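Local structure of nisin leader peptide-processing serine protease NisP (Lactococcus lactis subsp. lactis, 4MZD) at residues I103-P108 and S139-K144; G115-N120 and T169-R174; H107-N112 and G344-V349. The protein is a subtilisin-like serine protease that probably cleaves the leader peptide from the nisin precursor, a step in the biosynthesis of this lantibiotic. All coordinates share one frame; numbering follows the deposited sequence.

Contact 1. Residues I103-P108 and S139-K144; sequences IMEEHP and SDIVDK
Ile103 and Ile141 join two loops mainly through their backbones. The amide N of Ile103 donates to the carbonyl O of Ile141 at 3.0 Å, arriving nearly along the C=O axis (172°), while the return bond from Asp143 N to Ile103 O is weak and bent. Side-chain packing is tight at Asp143, whose CB lies 3.5 Å from Ile103 N. With CG anti to the backbone N (chi1 -179°), the carboxylate continues past Ile103 into the protein. There OD1 is gripped by Ser101 OG and the amides of Met145 and Gly146, and OD2 by Thr149 OG1, a set of partners that should fix the rotation of the buried group. Also on the inner side, Ile103 CG2 and Ile141 CD1 meet loosely at 4.3 Å, both residues backed by Ile172. At the exposed margin the extended Glu105 crosses Ile141 at about a right angle, its carboxylate carbon CD 4.0 Å from Ile141 CD1. Asp143 approaches the predicted charge-relay residues Asp100 and His147 without joining them. A buried aspartate, tied to the loop after the aspartate strand and to the start of the histidine helix, is consistent with a second-shell residue of a subtilase catalytic centre.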
loop_
_atom_site.group_PDB
_atom_site.type_symbol
_atom_site.label_atom_id
_atom_site.label_comp_id
_atom_site.label_asym_id
_atom_site.label_seq_id
_atom_site.Cartn_x
_atom_site.Cartn_y
_atom_site.Cartn_z
ATOM N N ILE A 103 -5.363 -1.404 13.059
ATOM C CA ILE A 103 -4.389 -2.420 13.419
ATOM C C ILE A 103 -4.865 -3.178 14.643
ATOM O O ILE A 103 -5.652 -2.659 15.434
ATOM C CB ILE A 103 -2.996 -1.785 13.695
ATOM C CG1 ILE A 103 -1.855 -2.803 13.536
ATOM C CG2 ILE A 103 -2.963 -1.112 15.072
ATOM C CD1 ILE A 103 -0.473 -2.179 13.583
ATOM N N MET A 104 -4.394 -4.413 14.774
ATOM C CA MET A 104 -4.526 -5.173 16.006
ATOM C C MET A 104 -3.288 -4.873 16.844
ATOM O O MET A 104 -2.225 -5.476 16.637
ATOM C CB MET A 104 -4.610 -6.666 15.701
ATOM C CG MET A 104 -4.881 -7.512 16.935
ATOM S SD MET A 104 -4.332 -9.252 16.795
ATOM C CE MET A 104 -5.251 -10.041 18.162
ATOM N N GLU A 105 -3.414 -3.926 17.773
ATOM C CA GLU A 105 -2.247 -3.428 18.500
ATOM C C GLU A 105 -1.564 -4.507 19.327
ATOM O O GLU A 105 -0.359 -4.438 19.578
ATOM C CB GLU A 105 -2.612 -2.246 19.405
ATOM C CG GLU A 105 -2.921 -0.949 18.672
ATOM C CD GLU A 105 -3.058 0.217 19.626
ATOM O OE1 GLU A 105 -4.019 0.213 20.419
ATOM O OE2 GLU A 105 -2.203 1.128 19.602
ATOM N N GLU A 106 -2.337 -5.496 19.760
ATOM C CA GLU A 106 -1.809 -6.522 20.638
ATOM C C GLU A 106 -1.154 -7.680 19.881
ATOM O O GLU A 106 -0.715 -8.641 20.500
ATOM C CB GLU A 106 -2.903 -7.023 21.591
ATOM C CG GLU A 106 -4.002 -7.841 20.934
ATOM C CD GLU A 106 -5.212 -7.021 20.494
ATOM O OE1 GLU A 106 -6.326 -7.588 20.519
ATOM O OE2 GLU A 106 -5.062 -5.834 20.111
ATOM N N HIS A 107 -1.058 -7.603 18.557
ATOM C CA HIS A 107 -0.365 -8.665 17.845
ATOM C C HIS A 107 1.070 -8.765 18.367
ATOM O O HIS A 107 1.778 -7.763 18.398
ATOM C CB HIS A 107 -0.343 -8.420 16.342
ATOM C CG HIS A 107 0.054 -9.636 15.573
ATOM N ND1 HIS A 107 1.318 -10.181 15.658
ATOM C CD2 HIS A 107 -0.669 -10.465 14.782
ATOM C CE1 HIS A 107 1.363 -11.278 14.920
ATOM N NE2 HIS A 107 0.171 -11.471 14.378
ATOM N N PRO A 108 1.512 -9.967 18.781
ATOM C CA PRO A 108 2.838 -10.052 19.405
ATOM C C PRO A 108 4.002 -9.573 18.532
ATOM O O PRO A 108 5.000 -9.120 19.097
ATOM C CB PRO A 108 2.981 -11.548 19.744
ATOM C CG PRO A 108 1.983 -12.237 18.879
ATOM C CD PRO A 108 0.833 -11.274 18.771
ATOM N N SER A 139 -10.701 7.733 18.383
ATOM C CA SER A 139 -9.661 6.907 18.988
ATOM C C SER A 139 -9.786 5.421 18.668
ATOM O O SER A 139 -8.961 4.623 19.124
ATOM C CB SER A 139 -9.642 7.098 20.505
ATOM O OG SER A 139 -9.405 8.450 20.833
ATOM N N ASP A 140 -10.802 5.049 17.892
ATOM C CA ASP A 140 -11.071 3.642 17.592
ATOM C C ASP A 140 -10.346 3.222 16.322
ATOM O O ASP A 140 -10.850 3.422 15.216
ATOM C CB ASP A 140 -12.578 3.427 17.430
ATOM C CG ASP A 140 -12.945 1.976 17.172
ATOM O OD1 ASP A 140 -12.035 1.145 16.964
ATOM O OD2 ASP A 140 -14.157 1.671 17.164
ATOM N N ILE A 141 -9.156 2.648 16.494
ATOM C CA ILE A 141 -8.347 2.224 15.356
ATOM C C ILE A 141 -8.219 0.703 15.253
ATOM O O ILE A 141 -7.360 0.188 14.544
ATOM C CB ILE A 141 -6.968 2.935 15.323
ATOM C CG1 ILE A 141 -6.254 2.845 16.676
ATOM C CG2 ILE A 141 -7.144 4.401 14.918
ATOM C CD1 ILE A 141 -5.785 1.454 17.047
ATOM N N VAL A 142 -9.104 -0.006 15.942
ATOM C CA VAL A 142 -9.106 -1.463 15.902
ATOM C C VAL A 142 -9.398 -1.971 14.485
ATOM O O VAL A 142 -10.283 -1.458 13.800
ATOM C CB VAL A 142 -10.134 -2.025 16.905
ATOM C CG1 VAL A 142 -10.295 -3.526 16.742
ATOM C CG2 VAL A 142 -9.725 -1.662 18.334
ATOM N N ASP A 143 -8.652 -2.983 14.062
ATOM C CA ASP A 143 -8.769 -3.539 12.720
ATOM C C ASP A 143 -9.856 -4.607 12.695
ATOM O O ASP A 143 -9.675 -5.706 13.233
ATOM C CB ASP A 143 -7.422 -4.135 12.317
ATOM C CG ASP A 143 -7.417 -4.711 10.922
ATOM O OD1 ASP A 143 -8.394 -4.510 10.163
ATOM O OD2 ASP A 143 -6.410 -5.362 10.579
ATOM N N LYS A 144 -10.983 -4.282 12.063
ATOM C CA LYS A 144 -12.105 -5.211 11.948
ATOM C C LYS A 144 -11.966 -6.147 10.742
ATOM O O LYS A 144 -12.700 -7.125 10.622
ATOM C CB LYS A 144 -13.422 -4.436 11.814
ATOM C CG LYS A 144 -13.785 -3.529 12.984
ATOM C CD LYS A 144 -15.144 -2.872 12.726
ATOM C CE LYS A 144 -15.668 -2.086 13.927
ATOM N NZ LYS A 144 -15.242 -0.653 13.937
#

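Contact 2. Residues G115-N120 and T169-R174; sequences GNYFKN and TVNIYR
A parallel strand pair at the edge of the central sheet of the subtilisin-like fold is formed by residues 117-120 and 169-174, whose axes run 4.8 Å apart and only 10° from parallel. Strand 169-174 also pairs with 95-100, the strand that ends at the predicted catalytic Asp100. In the regular part, Lys119 N donates to Ile172 O at 3.0 Å and Lys119 O accepts from Arg174 N at 2.9 Å, both in the carbonyl plane. Before it the chain turns a corner at Asn116, and a side chain bridges the irregularity: Asn171 OD1 takes the amide of Tyr117 at 3.0 Å, the donor standing well above the carboxamide plane. The same oxygen lies at the edge of the Tyr117 ring, while Asn171 ND2 is held by Asn198. Gly115 N bonds to Val170 O at 2.8 Å. On the face bearing Lys119, Tyr173 OH reaches 3.5 Å from Tyr117 CB, with Asp196 and Asn198 as polar partners. On the other face Asn120 and Arg174 lie side by side, their planes 19° apart. Glu134 and Asp140 O hold the guanidinium; Asn137 O and the Val122 amide engage Asn120 ND2 and OD1. Asn120 OD1 merely stacks, 3.1 Å above the guanidinium plane, toward its rim.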
loop_
_atom_site.group_PDB
_atom_site.type_symbol
_atom_site.label_atom_id
_atom_site.label_comp_id
_atom_site.label_asym_id
_atom_site.label_seq_id
_atom_site.Cartn_x
_atom_site.Cartn_y
_atom_site.Cartn_z
ATOM N N GLY A 115 3.590 3.468 17.506
ATOM C CA GLY A 115 3.892 4.826 17.898
ATOM C C GLY A 115 2.764 5.445 18.697
ATOM O O GLY A 115 1.784 4.786 19.054
ATOM N N ASN A 116 2.897 6.733 18.969
ATOM C CA ASN A 116 1.976 7.413 19.859
ATOM C C ASN A 116 0.890 8.192 19.135
ATOM O O ASN A 116 0.073 8.850 19.774
ATOM C CB ASN A 116 2.752 8.354 20.778
ATOM C CG ASN A 116 3.680 7.614 21.715
ATOM O OD1 ASN A 116 3.468 6.444 22.022
ATOM N ND2 ASN A 116 4.711 8.297 22.182
ATOM N N TYR A 117 0.872 8.117 17.810
ATOM C CA TYR A 117 -0.073 8.902 17.026
ATOM C C TYR A 117 -1.046 8.001 16.281
ATOM O O TYR A 117 -0.661 6.973 15.724
ATOM C CB TYR A 117 0.666 9.811 16.043
ATOM C CG TYR A 117 1.575 10.795 16.728
ATOM C CD1 TYR A 117 1.123 12.053 17.085
ATOM C CD2 TYR A 117 2.885 10.458 17.032
ATOM C CE1 TYR A 117 1.956 12.952 17.727
ATOM C CE2 TYR A 117 3.724 11.347 17.674
ATOM C CZ TYR A 117 3.257 12.589 18.018
ATOM O OH TYR A 117 4.105 13.470 18.653
ATOM N N PHE A 118 -2.311 8.400 16.252
ATOM C CA PHE A 118 -3.331 7.574 15.621
ATOM C C PHE A 118 -4.591 8.389 15.449
ATOM O O PHE A 118 -4.815 9.369 16.158
ATOM C CB PHE A 118 -3.642 6.342 16.480
ATOM C CG PHE A 118 -4.047 6.682 17.891
ATOM C CD1 PHE A 118 -5.380 6.909 18.221
ATOM C CD2 PHE A 118 -3.086 6.806 18.884
ATOM C CE1 PHE A 118 -5.742 7.243 19.517
ATOM C CE2 PHE A 118 -3.446 7.130 20.179
ATOM C CZ PHE A 118 -4.772 7.351 20.494
ATOM N N LYS A 119 -5.425 7.976 14.509
ATOM C CA LYS A 119 -6.726 8.593 14.354
ATOM C C LYS A 119 -7.631 7.688 13.544
ATOM O O LYS A 119 -7.204 7.069 12.574
ATOM C CB LYS A 119 -6.611 9.941 13.645
ATOM C CG LYS A 119 -7.852 10.808 13.789
ATOM C CD LYS A 119 -7.951 11.411 15.186
ATOM C CE LYS A 119 -6.794 12.351 15.486
ATOM N NZ LYS A 119 -6.897 12.952 16.853
ATOM N N ASN A 120 -8.890 7.637 13.955
ATOM C CA ASN A 120 -9.948 7.021 13.169
ATOM C C ASN A 120 -10.647 8.086 12.333
ATOM O O ASN A 120 -11.201 9.043 12.887
ATOM C CB ASN A 120 -10.949 6.348 14.097
ATOM C CG ASN A 120 -12.118 5.757 13.351
ATOM O OD1 ASN A 120 -11.992 5.345 12.194
ATOM N ND2 ASN A 120 -13.269 5.702 14.010
ATOM N N THR A 169 8.861 2.364 13.961
ATOM C CA THR A 169 7.631 2.904 14.521
ATOM C C THR A 169 6.563 3.072 13.451
ATOM O O THR A 169 6.832 3.595 12.365
ATOM C CB THR A 169 7.898 4.250 15.214
ATOM O OG1 THR A 169 8.890 4.055 16.228
ATOM C CG2 THR A 169 6.640 4.789 15.861
ATOM N N VAL A 170 5.357 2.607 13.759
ATOM C CA VAL A 170 4.206 2.832 12.892
ATOM C C VAL A 170 3.089 3.535 13.651
ATOM O O VAL A 170 2.804 3.211 14.816
ATOM C CB VAL A 170 3.684 1.526 12.253
ATOM C CG1 VAL A 170 4.750 0.935 11.355
ATOM C CG2 VAL A 170 3.232 0.528 13.305
ATOM N N ASN A 171 2.481 4.513 12.984
ATOM C CA ASN A 171 1.327 5.227 13.500
ATOM C C ASN A 171 0.132 4.902 12.610
ATOM O O ASN A 171 0.304 4.680 11.414
ATOM C CB ASN A 171 1.612 6.725 13.555
ATOM C CG ASN A 171 2.665 7.069 14.593
ATOM O OD1 ASN A 171 2.555 6.688 15.755
ATOM N ND2 ASN A 171 3.702 7.765 14.168
ATOM N N ILE A 172 -1.063 4.850 13.189
ATOM C CA ILE A 172 -2.200 4.178 12.569
ATOM C C ILE A 172 -3.357 5.123 12.284
ATOM O O ILE A 172 -3.881 5.768 13.192
ATOM C CB ILE A 172 -2.704 3.054 13.497
ATOM C CG1 ILE A 172 -1.545 2.139 13.906
ATOM C CG2 ILE A 172 -3.857 2.297 12.864
ATOM C CD1 ILE A 172 -0.849 1.483 12.754
ATOM N N TYR A 173 -3.770 5.162 11.016
ATOM C CA TYR A 173 -4.846 6.039 10.558
ATOM C C TYR A 173 -5.899 5.175 9.882
ATOM O O TYR A 173 -5.667 4.626 8.804
ATOM C CB TYR A 173 -4.284 7.139 9.638
ATOM C CG TYR A 173 -3.209 7.888 10.380
ATOM C CD1 TYR A 173 -3.536 8.891 11.282
ATOM C CD2 TYR A 173 -1.875 7.524 10.265
ATOM C CE1 TYR A 173 -2.561 9.526 12.030
ATOM C CE2 TYR A 173 -0.891 8.158 11.011
ATOM C CZ TYR A 173 -1.238 9.157 11.885
ATOM O OH TYR A 173 -0.258 9.775 12.627
ATOM N N ARG A 174 -7.042 5.012 10.544
ATOM C CA ARG A 174 -8.052 4.079 10.069
ATOM C C ARG A 174 -9.037 4.757 9.127
ATOM O O ARG A 174 -9.684 5.741 9.495
ATOM C CB ARG A 174 -8.799 3.441 11.241
ATOM C CG ARG A 174 -9.775 2.362 10.800
ATOM C CD ARG A 174 -10.247 1.450 11.916
ATOM N NE ARG A 174 -11.227 2.062 12.804
ATOM C CZ ARG A 174 -12.548 2.047 12.620
ATOM N NH1 ARG A 174 -13.337 2.614 13.522
ATOM N NH2 ARG A 174 -13.085 1.460 11.564
#

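Contact 3. Residues H107-N112 and G344-V349; sequences HPDLSN and GWYQYV
The edge of the His107 imidazole points at the face of the Tyr346 phenol ring, the two side chains crossing at about a right angle. This is an offset edge-to-face pair, with centroids 5.4 Å apart and planes at 79°. The imidazole is fixed at both nitrogens. NE2 donates to the carbonyl O of Trp345 at 2.9 Å, a nearly straight bond with the oxygen in the ring plane; ND1 accepts from the amide N of Asp109, which also lies in that plane. Bonds at two points of the rim should stop the ring from rotating and indicate which nitrogen carries the proton. Gly344 O lies over one face of the ring, 3.3 Å above the plane and toward the rim.

Asp109 reaches Tyr346 from another direction. With CG beside the backbone N (chi1 -68°), its carboxylate is brought to the edge of the phenol, their planes 42° apart. Tyr346 OH donates to Asp109 OD2 over a short 2.5 Å, approaching from above the carboxylate plane rather than within it. Asn160 ties the two groups together further, its amide N meeting Asp109 OD1 and its ND2 meeting Tyr346 OH, while Phe68 and Phe338 add aromatic contacts around Tyr346. Beside them, Pro108 CD lies 3.8 Å from Gly344 O.

The contact itself lies away from the predicted triad. The histidine, with a carbonyl over one face and its edge against a phenol, links the loop after strand 95-100 to the antiparallel hairpin 337-340/346-349, which in this subtilisin-like domain leads into the segment carrying the predicted nucleophile Ser353.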
loop_
_atom_site.group_PDB
_atom_site.type_symbol
_atom_site.label_atom_id
_atom_site.label_comp_id
_atom_site.label_asym_id
_atom_site.label_seq_id
_atom_site.Cartn_x
_atom_site.Cartn_y
_atom_site.Cartn_z
ATOM N N HIS A 107 -1.058 -7.603 18.557
ATOM C CA HIS A 107 -0.365 -8.665 17.845
ATOM C C HIS A 107 1.070 -8.765 18.367
ATOM O O HIS A 107 1.778 -7.763 18.398
ATOM C CB HIS A 107 -0.343 -8.420 16.342
ATOM C CG HIS A 107 0.054 -9.636 15.573
ATOM N ND1 HIS A 107 1.318 -10.181 15.658
ATOM C CD2 HIS A 107 -0.669 -10.465 14.782
ATOM C CE1 HIS A 107 1.363 -11.278 14.920
ATOM N NE2 HIS A 107 0.171 -11.471 14.378
ATOM N N PRO A 108 1.512 -9.967 18.781
ATOM C CA PRO A 108 2.838 -10.052 19.405
ATOM C C PRO A 108 4.002 -9.573 18.532
ATOM O O PRO A 108 5.000 -9.120 19.097
ATOM C CB PRO A 108 2.981 -11.548 19.744
ATOM C CG PRO A 108 1.983 -12.237 18.879
ATOM C CD PRO A 108 0.833 -11.274 18.771
ATOM N N ASP A 109 3.897 -9.668 17.208
ATOM C CA ASP A 109 5.002 -9.229 16.369
ATOM C C ASP A 109 4.987 -7.722 16.127
ATOM O O ASP A 109 5.967 -7.172 15.618
ATOM C CB ASP A 109 4.974 -9.924 15.010
ATOM C CG ASP A 109 5.265 -11.412 15.086
ATOM O OD1 ASP A 109 5.850 -11.889 16.086
ATOM O OD2 ASP A 109 4.920 -12.096 14.096
ATOM N N LEU A 110 3.874 -7.070 16.471
ATOM C CA LEU A 110 3.651 -5.659 16.135
ATOM C C LEU A 110 3.598 -4.705 17.321
ATOM O O LEU A 110 3.871 -3.526 17.168
ATOM C CB LEU A 110 2.331 -5.489 15.373
ATOM C CG LEU A 110 2.125 -6.358 14.132
ATOM C CD1 LEU A 110 0.758 -6.101 13.507
ATOM C CD2 LEU A 110 3.239 -6.132 13.124
ATOM N N SER A 111 3.253 -5.212 18.497
ATOM C CA SER A 111 2.945 -4.322 19.609
ATOM C C SER A 111 4.097 -3.381 19.967
ATOM O O SER A 111 3.867 -2.222 20.324
ATOM C CB SER A 111 2.481 -5.115 20.830
ATOM O OG SER A 111 3.469 -6.037 21.253
ATOM N N ASN A 112 5.332 -3.866 19.857
ATOM C CA ASN A 112 6.495 -3.054 20.203
ATOM C C ASN A 112 6.854 -2.001 19.159
ATOM O O ASN A 112 7.759 -1.199 19.381
ATOM C CB ASN A 112 7.702 -3.946 20.493
ATOM C CG ASN A 112 7.567 -4.698 21.796
ATOM O OD1 ASN A 112 6.686 -4.406 22.604
ATOM N ND2 ASN A 112 8.453 -5.663 22.016
ATOM N N GLY A 344 -4.381 -12.344 15.723
ATOM C CA GLY A 344 -3.228 -12.490 16.592
ATOM C C GLY A 344 -2.197 -13.442 16.015
ATOM O O GLY A 344 -1.128 -13.628 16.596
ATOM N N TRP A 345 -2.508 -14.023 14.856
ATOM C CA TRP A 345 -1.629 -15.000 14.227
ATOM C C TRP A 345 -1.301 -14.555 12.795
ATOM O O TRP A 345 -0.957 -13.389 12.597
ATOM C CB TRP A 345 -2.240 -16.403 14.326
ATOM C CG TRP A 345 -2.567 -16.743 15.766
ATOM C CD1 TRP A 345 -3.806 -16.793 16.346
ATOM C CD2 TRP A 345 -1.629 -17.031 16.810
ATOM N NE1 TRP A 345 -3.692 -17.117 17.678
ATOM C CE2 TRP A 345 -2.367 -17.266 17.987
ATOM C CE3 TRP A 345 -0.237 -17.121 16.859
ATOM C CZ2 TRP A 345 -1.758 -17.587 19.198
ATOM C CZ3 TRP A 345 0.365 -17.438 18.061
ATOM C CH2 TRP A 345 -0.394 -17.664 19.214
ATOM N N TYR A 346 -1.420 -15.451 11.815
ATOM C CA TYR A 346 -0.884 -15.210 10.474
ATOM C C TYR A 346 -1.845 -15.673 9.400
ATOM O O TYR A 346 -2.745 -16.468 9.657
ATOM C CB TYR A 346 0.481 -15.901 10.316
ATOM C CG TYR A 346 1.376 -15.495 11.451
ATOM C CD1 TYR A 346 2.137 -14.341 11.369
ATOM C CD2 TYR A 346 1.395 -16.211 12.643
ATOM C CE1 TYR A 346 2.915 -13.920 12.426
ATOM C CE2 TYR A 346 2.164 -15.793 13.710
ATOM C CZ TYR A 346 2.918 -14.640 13.601
ATOM O OH TYR A 346 3.677 -14.214 14.667
ATOM N N GLN A 347 -1.631 -15.180 8.187
ATOM C CA GLN A 347 -2.441 -15.568 7.049
ATOM C C GLN A 347 -1.639 -15.373 5.775
ATOM O O GLN A 347 -0.793 -14.483 5.698
ATOM C CB GLN A 347 -3.696 -14.693 7.004
ATOM C CG GLN A 347 -4.639 -14.970 5.861
ATOM C CD GLN A 347 -5.959 -14.255 6.034
ATOM O OE1 GLN A 347 -6.419 -14.041 7.157
ATOM N NE2 GLN A 347 -6.574 -13.874 4.924
ATOM N N TYR A 348 -1.925 -16.199 4.773
ATOM C CA TYR A 348 -1.431 -15.984 3.419
ATOM C C TYR A 348 -2.317 -15.002 2.678
ATOM O O TYR A 348 -3.540 -15.148 2.665
ATOM C CB TYR A 348 -1.367 -17.312 2.657
ATOM C CG TYR A 348 -0.131 -18.099 3.015
ATOM C CD1 TYR A 348 1.073 -17.838 2.371
ATOM C CD2 TYR A 348 -0.147 -19.072 4.016
ATOM C CE1 TYR A 348 2.225 -18.521 2.695
ATOM C CE2 TYR A 348 1.009 -19.771 4.343
ATOM C CZ TYR A 348 2.191 -19.487 3.684
ATOM O OH TYR A 348 3.336 -20.174 4.034
ATOM N N VAL A 349 -1.682 -14.015 2.052
ATOM C CA VAL A 349 -2.373 -12.936 1.355
ATOM C C VAL A 349 -1.692 -12.669 0.013
ATOM O O VAL A 349 -0.613 -13.189 -0.270
ATOM C CB VAL A 349 -2.350 -11.634 2.199
ATOM C CG1 VAL A 349 -3.036 -11.856 3.541
ATOM C CG2 VAL A 349 -0.922 -11.140 2.392
#

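In the fold
Each contact has a buried and an exposed side: Ile103, Ile141 and Asp143 against Glu105 and Val142 in contact 1, most of strand 169-174 against Tyr117 and Phe118 in contact 2, His107 and Asp109 against Pro108 and Trp345 in contact 3. Contact 2 is mostly regular parallel sheet, held chiefly by backbone bonds; contact 1 joins irregular loops with few bonds and a buried carboxylate; contact 3 relies on side chains. Contacts 1 and 3 start from the same loop and share His107 and Pro108, with Met104 SD packing against Gly344 N. Contact 2 joins contact 1 through Asp140 O and Arg174 NE, 2.8 Å apart. Contact 1 lies close to the predicted charge relay, whereas contact 3 lies away from it.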